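PDB 6ZZ5: SmhB from Serratia marcescens, which probably acts as one component of a tripartite alpha-helical pore-forming toxin, here in its soluble form before pore assembly. Local coordinates for residues A[80-83]-A[84-88]; A[96-99]-A[100-103]; A[120-123]-A[124-127]; A[273-276]-A[277-281]; A[349-352]-A[353-357]. All coordinates share one frame; numbering follows the deposited sequence. Where two conformers were deposited one is given.

Contact 1. Residues A[80-83]-A[84-88]; sequences QDYF and ETQNL. With EDO (1,2-ethanediol), chain I.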
loop_
_atom_site.group_PDB
_atom_site.type_symbol
_atom_site.label_atom_id
_atom_site.label_comp_id
_atom_site.label_asym_id
_atom_site.label_seq_id
_atom_site.Cartn_x
_atom_site.Cartn_y
_atom_site.Cartn_z
ATOM N N GLN A 80 3.767 1.960 -18.948
ATOM C CA GLN A 80 3.251 1.319 -20.162
ATOM C C GLN A 80 3.577 2.241 -21.344
ATOM O O GLN A 80 4.088 1.732 -22.364
ATOM C CB GLN A 80 1.761 1.065 -20.060
ATOM C CG GLN A 80 1.199 0.271 -21.219
ATOM C CD GLN A 80 -0.238 -0.087 -20.977
ATOM O OE1 GLN A 80 -1.080 0.573 -21.504
ATOM N NE2 GLN A 80 -0.518 -1.074 -20.135
ATOM N N ASP A 81 3.257 3.519 -21.232
ATOM C CA ASP A 81 3.380 4.445 -22.389
ATOM C C ASP A 81 4.870 4.632 -22.693
ATOM O O ASP A 81 5.208 4.687 -23.891
ATOM C CB ASP A 81 2.696 5.786 -22.190
ATOM C CG ASP A 81 2.971 6.717 -23.371
ATOM O OD1 ASP A 81 2.809 6.289 -24.573
ATOM O OD2 ASP A 81 3.493 7.780 -23.082
ATOM N N TYR A 82 5.723 4.681 -21.678
ATOM C CA TYR A 82 7.191 4.797 -21.891
ATOM C C TYR A 82 7.681 3.602 -22.728
ATOM O O TYR A 82 8.325 3.789 -23.745
ATOM C CB TYR A 82 8.033 4.945 -20.611
ATOM C CG TYR A 82 9.467 4.832 -21.033
ATOM C CD1 TYR A 82 10.120 5.909 -21.609
ATOM C CD2 TYR A 82 10.084 3.599 -21.076
ATOM C CE1 TYR A 82 11.393 5.778 -22.137
ATOM C CE2 TYR A 82 11.348 3.441 -21.629
ATOM C CZ TYR A 82 11.990 4.532 -22.199
ATOM O OH TYR A 82 13.218 4.378 -22.780
ATOM N N PHE A 83 7.352 2.374 -22.330
ATOM C CA PHE A 83 7.880 1.161 -22.957
ATOM C C PHE A 83 7.220 0.966 -24.324
ATOM O O PHE A 83 7.901 0.432 -25.218
ATOM C CB PHE A 83 7.840 -0.033 -21.993
ATOM C CG PHE A 83 8.985 0.014 -21.022
ATOM C CD1 PHE A 83 10.297 -0.102 -21.460
ATOM C CD2 PHE A 83 8.778 0.309 -19.674
ATOM C CE1 PHE A 83 11.361 -0.017 -20.564
ATOM C CE2 PHE A 83 9.850 0.412 -18.798
ATOM C CZ PHE A 83 11.135 0.252 -19.238
ATOM N N GLU A 84 5.971 1.373 -24.509
ATOM C CA GLU A 84 5.360 1.362 -25.859
ATOM C C GLU A 84 6.141 2.332 -26.781
ATOM O O GLU A 84 6.386 2.023 -27.934
ATOM C CB GLU A 84 3.857 1.692 -25.818
ATOM C CG GLU A 84 3.005 0.607 -25.201
ATOM C CD GLU A 84 2.910 -0.686 -26.001
ATOM O OE1 GLU A 84 3.488 -0.738 -27.105
ATOM O OE2 GLU A 84 2.209 -1.629 -25.516
ATOM N N THR A 85 6.512 3.489 -26.285
ATOM C CA THR A 85 7.289 4.479 -27.069
ATOM C C THR A 85 8.695 3.891 -27.325
ATOM O O THR A 85 9.198 4.047 -28.439
ATOM C CB THR A 85 7.371 5.794 -26.313
ATOM O OG1 THR A 85 6.035 6.282 -26.124
ATOM C CG2 THR A 85 8.173 6.808 -27.085
ATOM N N GLN A 86 9.286 3.217 -26.359
ATOM C CA GLN A 86 10.616 2.601 -26.544
ATOM C C GLN A 86 10.481 1.521 -27.616
ATOM O O GLN A 86 11.364 1.444 -28.479
ATOM C CB GLN A 86 11.214 2.114 -25.244
ATOM C CG GLN A 86 12.675 1.702 -25.401
ATOM C CD GLN A 86 13.295 1.137 -24.149
ATOM O OE1 GLN A 86 13.674 1.888 -23.246
ATOM N NE2 GLN A 86 13.387 -0.181 -24.094
ATOM N N ASN A 87 9.427 0.716 -27.581
ATOM C CA ASN A 87 9.231 -0.329 -28.630
ATOM C C ASN A 87 8.991 0.322 -30.002
ATOM O O ASN A 87 9.352 -0.284 -31.046
ATOM C CB ASN A 87 8.117 -1.320 -28.291
ATOM C CG ASN A 87 8.600 -2.497 -27.467
ATOM O OD1 ASN A 87 9.813 -2.630 -27.182
ATOM N ND2 ASN A 87 7.634 -3.328 -27.053
ATOM N N LEU A 88 8.284 1.436 -30.052
ATOM C CA LEU A 88 8.083 2.168 -31.324
ATOM C C LEU A 88 9.459 2.544 -31.914
ATOM O O LEU A 88 9.709 2.213 -33.061
ATOM C CB LEU A 88 7.224 3.401 -31.057
ATOM C CG LEU A 88 6.996 4.336 -32.245
ATOM C CD1 LEU A 88 6.215 3.638 -33.333
ATOM C CD2 LEU A 88 6.232 5.561 -31.777
HETATM C C1 EDO I . 17.480 1.401 -23.453
HETATM O O1 EDO I . 18.292 0.437 -22.803
HETATM C C2 EDO I . 16.718 2.215 -22.485
HETATM O O2 EDO I . 15.832 1.423 -21.717
#
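Within helix 44-92, one of the long helices of the SmhB bundle, Tyr82 and Gln86 sit one turn apart and join through their side chains. Tyr82 OH donates to Gln86 OE1 at 2.6 Å, in the plane of the amide and on a lone pair of the oxygen. The phenol ring and the amide are nearly perpendicular, their planes 89° apart, and the carbonyl oxygen lies at the ring edge, beside CE2 and the hydroxyl. Both side chains leave the helix with CG anti to the backbone N (chi1 171° for Tyr82 and -170° for Gln86), and the extended glutamine chain then carries its amide across to the phenol hydroxyl. A molecule of 1,2-ethanediol, probably from crystallisation, gives Gln86 OE1 a second donor through its O2, 2.7 Å away, and also bonds Glu291.

Phe83 runs beside Gln86 in the same direction, its CE1 4.0 Å from Gln86 OE1. On another side of the helix, Asp81 O takes two bonds from Thr85, one from its N and one from OG1 at 2.9 Å, arriving from opposite faces of the carbonyl plane. The carboxylate of Asp81 turns to Tyr116 of helix 99-151. Tyr82 packs against that helix and helix 252-300, while Gln86 meets helix 306-319. The pairing is an i to i+4 side-chain hydrogen bond along one alpha-helix, buried where three other helices pack around it.

Contact 2. Residues A[96-99]-A[100-103]; sequences GATK and EQWL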
loop_
_atom_site.group_PDB
_atom_site.type_symbol
_atom_site.label_atom_id
_atom_site.label_comp_id
_atom_site.label_asym_id
_atom_site.label_seq_id
_atom_site.Cartn_x
_atom_site.Cartn_y
_atom_site.Cartn_z
ATOM N N GLY A 96 16.815 2.319 -41.094
ATOM C CA GLY A 96 16.960 3.494 -41.970
ATOM C C GLY A 96 17.066 4.818 -41.238
ATOM O O GLY A 96 17.345 5.801 -41.916
ATOM N N ALA A 97 16.850 4.920 -39.940
ATOM C CA ALA A 97 16.846 6.248 -39.281
ATOM C C ALA A 97 18.245 6.881 -39.347
ATOM O O ALA A 97 19.219 6.116 -39.129
ATOM C CB ALA A 97 16.472 6.122 -37.866
ATOM N N THR A 98 18.346 8.186 -39.571
ATOM C CA THR A 98 19.677 8.875 -39.665
ATOM C C THR A 98 20.187 9.188 -38.260
ATOM O O THR A 98 19.390 9.106 -37.282
ATOM C CB THR A 98 19.607 10.169 -40.476
ATOM O OG1 THR A 98 18.717 11.012 -39.721
ATOM C CG2 THR A 98 19.108 9.944 -41.879
ATOM N N LYS A 99 21.434 9.635 -38.162
ATOM C CA LYS A 99 21.981 10.036 -36.856
ATOM C C LYS A 99 21.147 11.205 -36.307
ATOM O O LYS A 99 20.872 11.257 -35.110
ATOM C CB LYS A 99 23.445 10.406 -36.997
ATOM C CG LYS A 99 24.023 10.835 -35.668
ATOM C CD LYS A 99 25.515 11.150 -35.736
ATOM C CE LYS A 99 26.011 11.744 -34.421
ATOM N NZ LYS A 99 27.493 11.631 -34.362
ATOM N N GLU A 100 20.745 12.122 -37.172
ATOM C CA GLU A 100 19.927 13.289 -36.766
ATOM C C GLU A 100 18.625 12.765 -36.114
ATOM O O GLU A 100 18.173 13.343 -35.134
ATOM C CB GLU A 100 19.627 14.074 -38.026
ATOM C CG GLU A 100 18.851 15.316 -37.804
ATOM C CD GLU A 100 18.573 16.026 -39.117
ATOM O OE1 GLU A 100 18.746 17.232 -39.135
ATOM O OE2 GLU A 100 18.122 15.366 -40.095
ATOM N N GLN A 101 17.973 11.810 -36.750
ATOM C CA GLN A 101 16.697 11.234 -36.235
ATOM C C GLN A 101 16.927 10.552 -34.896
ATOM O O GLN A 101 16.101 10.754 -33.973
ATOM C CB GLN A 101 16.144 10.283 -37.281
ATOM C CG GLN A 101 15.590 11.030 -38.483
ATOM C CD GLN A 101 14.965 10.124 -39.490
ATOM O OE1 GLN A 101 15.629 9.276 -40.067
ATOM N NE2 GLN A 101 13.684 10.368 -39.766
ATOM N N TRP A 102 18.042 9.831 -34.745
ATOM C CA TRP A 102 18.371 9.174 -33.454
ATOM C C TRP A 102 18.602 10.225 -32.364
ATOM O O TRP A 102 18.104 10.011 -31.236
ATOM C CB TRP A 102 19.574 8.253 -33.586
ATOM C CG TRP A 102 19.235 6.902 -34.078
ATOM C CD1 TRP A 102 19.557 6.371 -35.293
ATOM C CD2 TRP A 102 18.607 5.863 -33.323
ATOM N NE1 TRP A 102 19.114 5.091 -35.353
ATOM C CE2 TRP A 102 18.546 4.746 -34.170
ATOM C CE3 TRP A 102 18.088 5.773 -32.042
ATOM C CZ2 TRP A 102 17.978 3.551 -33.779
ATOM C CZ3 TRP A 102 17.542 4.573 -31.635
ATOM C CH2 TRP A 102 17.514 3.473 -32.495
ATOM N N LEU A 103 19.287 11.331 -32.671
ATOM C CA LEU A 103 19.490 12.422 -31.692
ATOM C C LEU A 103 18.110 12.992 -31.307
ATOM O O LEU A 103 17.893 13.251 -30.123
ATOM C CB LEU A 103 20.370 13.540 -32.276
ATOM C CG LEU A 103 21.851 13.182 -32.425
ATOM C CD1 LEU A 103 22.541 14.195 -33.342
ATOM C CD2 LEU A 103 22.549 13.101 -31.050
HETATM O O HOH W 1 19.154 3.454 -38.008
HETATM O O HOH W 2 17.662 12.878 -41.225
#
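With chi1 at 63°, Thr98 places OG1 between its backbone N and carbonyl carbon, facing the first turn of helix 99-151, while Gln101 starts with CG beside its own N (chi1 -72°) and then runs extended back toward Thr98. The two side chains pass each other on the way, each reaching the other's backbone, and together they make a capping box with Thr98 as N-cap. Gln101 N donates to Thr98 OG1 at 3.2 Å, and in return Thr98 N donates to Gln101 OE1 at 3.0 Å. The second bond is nearly straight at 163°, and it meets the amide oxygen in plane on a lone pair.

Behind the box, Ala97 CB lies 4.0 Å from Trp102 CD1, a small apolar contact with the indole. A water in the plane of that ring accepts from Trp102 NE1 at 3.1 Å and can donate to Ala97 O, a probable bridge between the indole and the incoming loop. A second water lies 2.6 Å from Thr98 OG1 and donates to Glu100 OE2, so the capping hydroxyl is held by solvent as well as by the helix. The regular helical bonds begin with Trp102 N to Thr98 O. Trp102 itself is buried against Leu299 of helix 252-300 and Leu309 of helix 306-319, and Lys99 NZ bonds Leu299 O.

The reciprocal bonds satisfy one N-H of the first turn and one of the loop just before it. The carboxylate of Glu100, close to this positive end of the helix dipole, is probably stabilised in its charged form.

Contact 3. Residues A[120-123]-A[124-127]; sequences SANT and RRTI. With SO4 (sulfate ion), chain E.
The guanidinium planes of Arg124 and Arg125 are each approached over one face by the backbone carbonyl of Ala121, and each turns an edge to the same sulfate. Ala121 O stands 3.6 Å above the plane of the Arg125 group, offset toward its rim; over the Arg124 plane it is more distant. At the Arg125 edge, NE donates to sulfate O1 at 2.7 Å and NH2 to O2 at 3.2 Å, a two-pronged grip with nearly straight bonds. Arg124 adds a short bond, NH1 to O4 at 2.7 Å, and weak ones from NH2.

Arg125 NH1 also has Asn122 OD1 in its plane, but this 2.6 Å bond is weak because it is bent to 128°, and the amide is turned 62° from the guanidinium. The same NH1 forms a salt bridge with Glu118. Arg124 reaches the anion by a different route from its extended neighbour, bending at chi3 (48°) to bring NH1 and NH2 round.

On the side facing helix 44-92, Thr126 OG1 and N both donate to Asn122 O, the hydroxyl from above the carbonyl plane at 2.9 Å.

The sulfate probably comes from the crystallisation liquor, yet its site is chemically coherent: two adjacent arginines share one anion, whose charge probably offsets theirs, while the Glu118 salt bridge, with a weak bond to Asn122, probably helps hold the Arg125 group.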
loop_
_atom_site.group_PDB
_atom_site.type_symbol
_atom_site.label_atom_id
_atom_site.label_comp_id
_atom_site.label_asym_id
_atom_site.label_seq_id
_atom_site.Cartn_x
_atom_site.Cartn_y
_atom_site.Cartn_z
ATOM N N SER A 120 6.591 10.806 -10.654
ATOM C CA SER A 120 6.932 9.833 -9.601
ATOM C C SER A 120 7.452 10.610 -8.381
ATOM O O SER A 120 7.205 10.197 -7.247
ATOM C CB SER A 120 7.864 8.767 -10.096
ATOM O OG SER A 120 9.218 9.249 -10.107
ATOM N N ALA A 121 8.198 11.672 -8.618
ATOM C CA ALA A 121 8.788 12.540 -7.587
ATOM C C ALA A 121 7.671 13.321 -6.868
ATOM O O ALA A 121 7.730 13.422 -5.634
ATOM C CB ALA A 121 9.795 13.469 -8.192
ATOM N N ASN A 122 6.679 13.849 -7.581
ATOM C CA ASN A 122 5.512 14.537 -6.946
ATOM C C ASN A 122 4.741 13.530 -6.084
ATOM O O ASN A 122 4.386 13.864 -4.970
ATOM C CB ASN A 122 4.671 15.307 -7.965
ATOM C CG ASN A 122 5.395 16.572 -8.385
ATOM O OD1 ASN A 122 6.261 17.072 -7.635
ATOM N ND2 ASN A 122 5.090 17.091 -9.569
ATOM N N THR A 123 4.543 12.319 -6.554
ATOM C CA THR A 123 3.885 11.236 -5.795
ATOM C C THR A 123 4.658 10.958 -4.501
ATOM O O THR A 123 4.022 10.908 -3.437
ATOM C CB THR A 123 3.707 9.985 -6.662
ATOM O OG1 THR A 123 2.878 10.389 -7.755
ATOM C CG2 THR A 123 3.013 8.873 -5.914
ATOM N N ARG A 124 5.965 10.767 -4.603
ATOM C CA ARG A 124 6.842 10.519 -3.432
ATOM C C ARG A 124 6.683 11.653 -2.418
ATOM O O ARG A 124 6.611 11.372 -1.186
ATOM C CB ARG A 124 8.304 10.389 -3.850
ATOM C CG ARG A 124 9.242 10.288 -2.651
ATOM C CD ARG A 124 10.708 10.141 -2.997
ATOM N NE ARG A 124 11.102 11.107 -3.997
ATOM C CZ ARG A 124 11.366 12.383 -3.766
ATOM N NH1 ARG A 124 11.290 12.880 -2.542
ATOM N NH2 ARG A 124 11.723 13.169 -4.763
ATOM N N ARG A 125 6.704 12.900 -2.873
ATOM C CA ARG A 125 6.609 14.054 -1.958
ATOM C C ARG A 125 5.210 14.086 -1.317
ATOM O O ARG A 125 5.094 14.412 -0.121
ATOM C CB ARG A 125 6.881 15.375 -2.660
ATOM C CG ARG A 125 8.296 15.630 -3.158
ATOM C CD ARG A 125 8.287 16.896 -4.063
ATOM N NE ARG A 125 9.548 16.855 -4.757
ATOM C CZ ARG A 125 9.755 16.769 -6.057
ATOM N NH1 ARG A 125 8.791 16.924 -6.934
ATOM N NH2 ARG A 125 11.000 16.681 -6.481
ATOM N N THR A 126 4.152 13.781 -2.059
ATOM C CA THR A 126 2.779 13.824 -1.548
ATOM C C THR A 126 2.627 12.744 -0.460
ATOM O O THR A 126 2.069 13.060 0.649
ATOM C CB THR A 126 1.728 13.644 -2.648
ATOM O OG1 THR A 126 1.987 14.694 -3.575
ATOM C CG2 THR A 126 0.318 13.761 -2.120
ATOM N N ILE A 127 3.103 11.544 -0.721
ATOM C CA ILE A 127 2.976 10.448 0.294
ATOM C C ILE A 127 3.917 10.754 1.471
ATOM O O ILE A 127 3.534 10.430 2.604
ATOM C CB ILE A 127 3.131 9.022 -0.313
ATOM C CG1 ILE A 127 2.706 7.916 0.661
ATOM C CG2 ILE A 127 4.542 8.705 -0.772
ATOM C CD1 ILE A 127 1.386 8.079 1.297
HETATM S S SO4 E . 12.773 16.481 -2.957
HETATM O O1 SO4 E . 11.591 17.307 -3.091
HETATM O O2 SO4 E . 13.293 16.165 -4.261
HETATM O O3 SO4 E . 13.779 17.179 -2.194
HETATM O O4 SO4 E . 12.410 15.280 -2.260
#

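Contact 4. Residues A[273-276]-A[277-281]; sequences SAVT and AATQM. With EDO (1,2-ethanediol), chain H.
Val275 and Thr279, one turn apart on helix 252-300, carry the side-chain part of this contact within the long-helix bundle. Thr279 OG1 donates to Val275 O at 2.8 Å, reaching the oxygen from well above the plane of the carbonyl, 38° out of it. The same oxygen takes the regular helical bond from Thr279 N, so a single carbonyl serves two donors of one residue. The threonine can do this because OG1 lies beside its own backbone N (chi1 -57°), which turns the hydroxyl back along the helix toward the preceding turn. The two side chains lie side by side and point the same way, with Val275 CG1 4.0 Å from Thr279 OG1.

The alanines make similar contacts close by along the helix. Ala278 CB rests 3.4 Å from Ala274 O, the oxygen to which Ala278 N donates. Ala277 CB lies 3.6 Å from Ser273 O, which likewise accepts from Ala277 N. Two of the alanines meet neighbouring helices: Ala274 touches Gln18 of helix 4-30 and Ile127 of helix 99-151, and Ala278 touches Gln15.

Neighbouring helices form the outer layer. Thr279 touches Arg124 and Val275 touches Ile127 and Asn131, so helix 99-151 covers the threonine-valine side. Elsewhere on the helix a 1,2-ethanediol molecule, probably from the crystallisation liquor, settles by Ser273 and Thr276; its C1 is 3.4 Å from Ser273 OG, and its O2 shares a hydrogen bond with Thr276 OG1 at 3.1 Å.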
loop_
_atom_site.group_PDB
_atom_site.type_symbol
_atom_site.label_atom_id
_atom_site.label_comp_id
_atom_site.label_asym_id
_atom_site.label_seq_id
_atom_site.Cartn_x
_atom_site.Cartn_y
_atom_site.Cartn_z
ATOM N N SER A 273 5.664 2.605 4.347
ATOM C CA SER A 273 5.918 1.584 3.298
ATOM C C SER A 273 5.578 2.159 1.934
ATOM O O SER A 273 6.335 1.877 0.954
ATOM C CB SER A 273 5.173 0.280 3.541
ATOM O OG SER A 273 5.549 -0.216 4.833
ATOM N N ALA A 274 4.554 2.986 1.855
ATOM C CA ALA A 274 4.217 3.661 0.583
ATOM C C ALA A 274 5.317 4.675 0.208
ATOM O O ALA A 274 5.650 4.779 -0.997
ATOM C CB ALA A 274 2.844 4.290 0.634
ATOM N N VAL A 275 5.921 5.377 1.170
ATOM C CA VAL A 275 7.077 6.292 0.894
ATOM C C VAL A 275 8.235 5.473 0.306
ATOM O O VAL A 275 8.870 5.948 -0.700
ATOM C CB VAL A 275 7.579 7.074 2.129
ATOM C CG1 VAL A 275 8.857 7.861 1.824
ATOM C CG2 VAL A 275 6.510 7.982 2.665
ATOM N N THR A 276 8.596 4.372 0.974
ATOM C CA THR A 276 9.682 3.481 0.517
ATOM C C THR A 276 9.417 3.045 -0.927
ATOM O O THR A 276 10.307 3.210 -1.768
ATOM C CB THR A 276 9.900 2.292 1.449
ATOM O OG1 THR A 276 10.163 2.859 2.725
ATOM C CG2 THR A 276 11.051 1.414 1.026
ATOM N N ALA A 277 8.255 2.511 -1.207
ATOM C CA ALA A 277 7.902 2.072 -2.591
ATOM C C ALA A 277 8.001 3.244 -3.574
ATOM O O ALA A 277 8.491 3.060 -4.707
ATOM C CB ALA A 277 6.549 1.416 -2.622
ATOM N N ALA A 278 7.524 4.433 -3.195
ATOM C CA ALA A 278 7.519 5.606 -4.080
ATOM C C ALA A 278 8.961 6.076 -4.346
ATOM O O ALA A 278 9.253 6.488 -5.466
ATOM C CB ALA A 278 6.652 6.719 -3.546
ATOM N N THR A 279 9.821 6.017 -3.345
ATOM C CA THR A 279 11.243 6.342 -3.468
ATOM C C THR A 279 11.892 5.339 -4.434
ATOM O O THR A 279 12.593 5.779 -5.353
ATOM C CB THR A 279 11.934 6.368 -2.094
ATOM O OG1 THR A 279 11.187 7.332 -1.353
ATOM C CG2 THR A 279 13.401 6.696 -2.164
ATOM N N GLN A 280 11.709 4.049 -4.220
ATOM C CA GLN A 280 12.249 3.013 -5.149
ATOM C C GLN A 280 11.744 3.321 -6.584
ATOM O O GLN A 280 12.550 3.304 -7.509
ATOM C CB GLN A 280 11.870 1.633 -4.631
ATOM C CG GLN A 280 12.269 0.492 -5.553
ATOM C CD GLN A 280 11.820 -0.906 -5.156
ATOM O OE1 GLN A 280 10.994 -1.108 -4.284
ATOM N NE2 GLN A 280 12.271 -1.901 -5.911
ATOM N N MET A 281 10.478 3.647 -6.776
ATOM C CA MET A 281 9.926 3.920 -8.138
ATOM C C MET A 281 10.613 5.140 -8.730
ATOM O O MET A 281 11.034 5.039 -9.882
ATOM C CB MET A 281 8.407 4.113 -8.128
ATOM C CG MET A 281 7.778 4.074 -9.498
ATOM S SD MET A 281 7.940 2.503 -10.354
ATOM C CE MET A 281 9.112 2.983 -11.622
HETATM C C1 EDO H . 8.584 -1.454 3.825
HETATM O O1 EDO H . 8.678 -1.752 2.439
HETATM C C2 EDO H . 9.752 -0.659 4.281
HETATM O O2 EDO H . 9.419 0.626 4.772
#

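Contact 5. Residues A[349-352]-A[353-357]; sequences IADF and VKRLA
Asp351 and Arg355 form an i to i+4 salt bridge on the C-terminal helix 349-359, which packs on the small beta-sheet of the protein. Among the charged groups, in the conformer described, Arg355 NE points at Asp351 OD1 over 3.2 Å, and the N-H...O bond is nearly straight. The oxygen lies in the guanidinium plane at its edge, but the nitrogen stands above the carboxylate plane, 50° out of it; the two flat groups are turned 75° apart. Arg355 reaches back because CG sits beside its own N (chi1 -76°) and the chain then stays extended to NE, while Asp351 leans forward with CG anti to its N. The salt bridge runs through one N-H, not as a bidentate pair.

The apolar contacts take another side of the helix. Phe352 CE2 meets Leu356 CD1 at 3.8 Å, the leucine methyl approaching the ring obliquely, and Ile349 CG1 lies 4.4 Å from Val353 CG2. These residues are pressed to the sheet: Ile349 and Val353 onto Ala217 of strand 216-221, Leu356 onto Met219, and Phe352 onto Ala195 of strand 191-196. Helix 230-245 adds Leu237 against Val353.

The backbone bonds complete the turn. Lys354 N donates to Ala350 O at 2.8 Å. Val353 N donates to Ile349 O, and Val353 CG2 lies 3.4 Å from that Ile349 O.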
loop_
_atom_site.group_PDB
_atom_site.type_symbol
_atom_site.label_atom_id
_atom_site.label_comp_id
_atom_site.label_asym_id
_atom_site.label_seq_id
_atom_site.Cartn_x
_atom_site.Cartn_y
_atom_site.Cartn_z
ATOM N N ILE A 349 -12.647 -9.965 12.105
ATOM C CA ILE A 349 -11.883 -10.305 10.874
ATOM C C ILE A 349 -11.228 -11.676 11.030
ATOM O O ILE A 349 -11.242 -12.429 10.050
ATOM C CB ILE A 349 -10.913 -9.192 10.436
ATOM C CG1 ILE A 349 -10.475 -9.455 8.997
ATOM C CG2 ILE A 349 -9.744 -9.041 11.401
ATOM C CD1 ILE A 349 -11.642 -9.428 7.975
ATOM N N ALA A 350 -10.704 -12.042 12.203
ATOM C CA ALA A 350 -10.106 -13.391 12.387
ATOM C C ALA A 350 -11.152 -14.514 12.247
ATOM O O ALA A 350 -10.836 -15.542 11.616
ATOM C CB ALA A 350 -9.404 -13.508 13.728
ATOM N N ASP A 351 -12.359 -14.341 12.765
ATOM C CA ASP A 351 -13.457 -15.340 12.641
ATOM C C ASP A 351 -13.824 -15.489 11.158
ATOM O O ASP A 351 -13.958 -16.613 10.692
ATOM C CB ASP A 351 -14.655 -14.904 13.479
ATOM C CG ASP A 351 -15.757 -15.934 13.586
ATOM O OD1 ASP A 351 -15.472 -17.128 13.431
ATOM O OD2 ASP A 351 -16.880 -15.512 13.823
ATOM N N PHE A 352 -13.950 -14.379 10.428
ATOM C CA PHE A 352 -14.322 -14.400 8.992
ATOM C C PHE A 352 -13.260 -15.162 8.186
ATOM O O PHE A 352 -13.590 -15.988 7.344
ATOM C CB PHE A 352 -14.382 -12.975 8.453
ATOM C CG PHE A 352 -14.803 -12.897 7.016
ATOM C CD1 PHE A 352 -16.149 -13.028 6.669
ATOM C CD2 PHE A 352 -13.854 -12.626 6.027
ATOM C CE1 PHE A 352 -16.524 -12.947 5.331
ATOM C CE2 PHE A 352 -14.240 -12.510 4.704
ATOM C CZ PHE A 352 -15.574 -12.698 4.360
ATOM N N VAL A 353 -11.990 -14.846 8.420
ATOM C CA VAL A 353 -10.876 -15.504 7.703
ATOM C C VAL A 353 -10.797 -16.967 8.133
ATOM O O VAL A 353 -10.556 -17.814 7.255
ATOM C CB VAL A 353 -9.569 -14.715 7.876
ATOM C CG1 VAL A 353 -8.377 -15.506 7.364
ATOM C CG2 VAL A 353 -9.686 -13.366 7.182
ATOM N N LYS A 354 -11.041 -17.279 9.406
ATOM C CA LYS A 354 -11.006 -18.690 9.856
ATOM C C LYS A 354 -12.082 -19.484 9.109
ATOM O O LYS A 354 -11.774 -20.559 8.588
ATOM C CB LYS A 354 -11.147 -18.790 11.363
ATOM C CG LYS A 354 -10.882 -20.169 11.960
ATOM C CD LYS A 354 -10.585 -20.005 13.456
ATOM C CE LYS A 354 -11.290 -21.005 14.341
ATOM N NZ LYS A 354 -10.585 -22.305 14.309
ATOM N N ARG A 355 -13.284 -18.948 8.947
ATOM C CA ARG A 355 -14.356 -19.626 8.159
ATOM C C ARG A 355 -13.922 -19.816 6.716
ATOM O O ARG A 355 -14.177 -20.875 6.176
ATOM C CB ARG A 355 -15.661 -18.847 8.229
ATOM C CG ARG A 355 -16.357 -19.043 9.568
ATOM C CD ARG A 355 -17.253 -17.874 9.879
ATOM N NE ARG A 355 -17.722 -17.915 11.242
ATOM C CZ ARG A 355 -18.880 -18.405 11.631
ATOM N NH1 ARG A 355 -19.751 -18.888 10.754
ATOM N NH2 ARG A 355 -19.177 -18.370 12.917
ATOM N N LEU A 356 -13.254 -18.846 6.109
ATOM C CA LEU A 356 -12.714 -18.996 4.736
ATOM C C LEU A 356 -11.600 -20.031 4.709
ATOM O O LEU A 356 -11.538 -20.786 3.772
ATOM C CB LEU A 356 -12.185 -17.655 4.223
ATOM C CG LEU A 356 -13.243 -16.696 3.717
ATOM C CD1 LEU A 356 -12.564 -15.468 3.119
ATOM C CD2 LEU A 356 -14.135 -17.387 2.688
ATOM N N ALA A 357 -10.718 -20.044 5.700
ATOM C CA ALA A 357 -9.603 -21.018 5.786
ATOM C C ALA A 357 -10.210 -22.417 5.789
ATOM O O ALA A 357 -9.682 -23.278 5.035
ATOM C CB ALA A 357 -8.742 -20.778 6.994
#

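The five contacts follow one another along the chain without overlap, and each is local to its own helix or helix start. Contact 2 begins helix 99-151 and contact 3 lies further along it, their centres about 35 Å apart. Contacts 3 and 4 sit side by side on helices 99-151 and 252-300, centres about 9 Å apart, and touch where Arg124 CD packs 3.3 Å from Thr279 OG1. Contact 1 lies on helix 44-92, about 23 Å from both, centre to centre. Contact 5 is about 61 Å from contact 2, centre to centre, across the chain's centre, on the helix against the sheet. The soluble toxin component thus joins an elongated bundle to a compact sheet-bearing region.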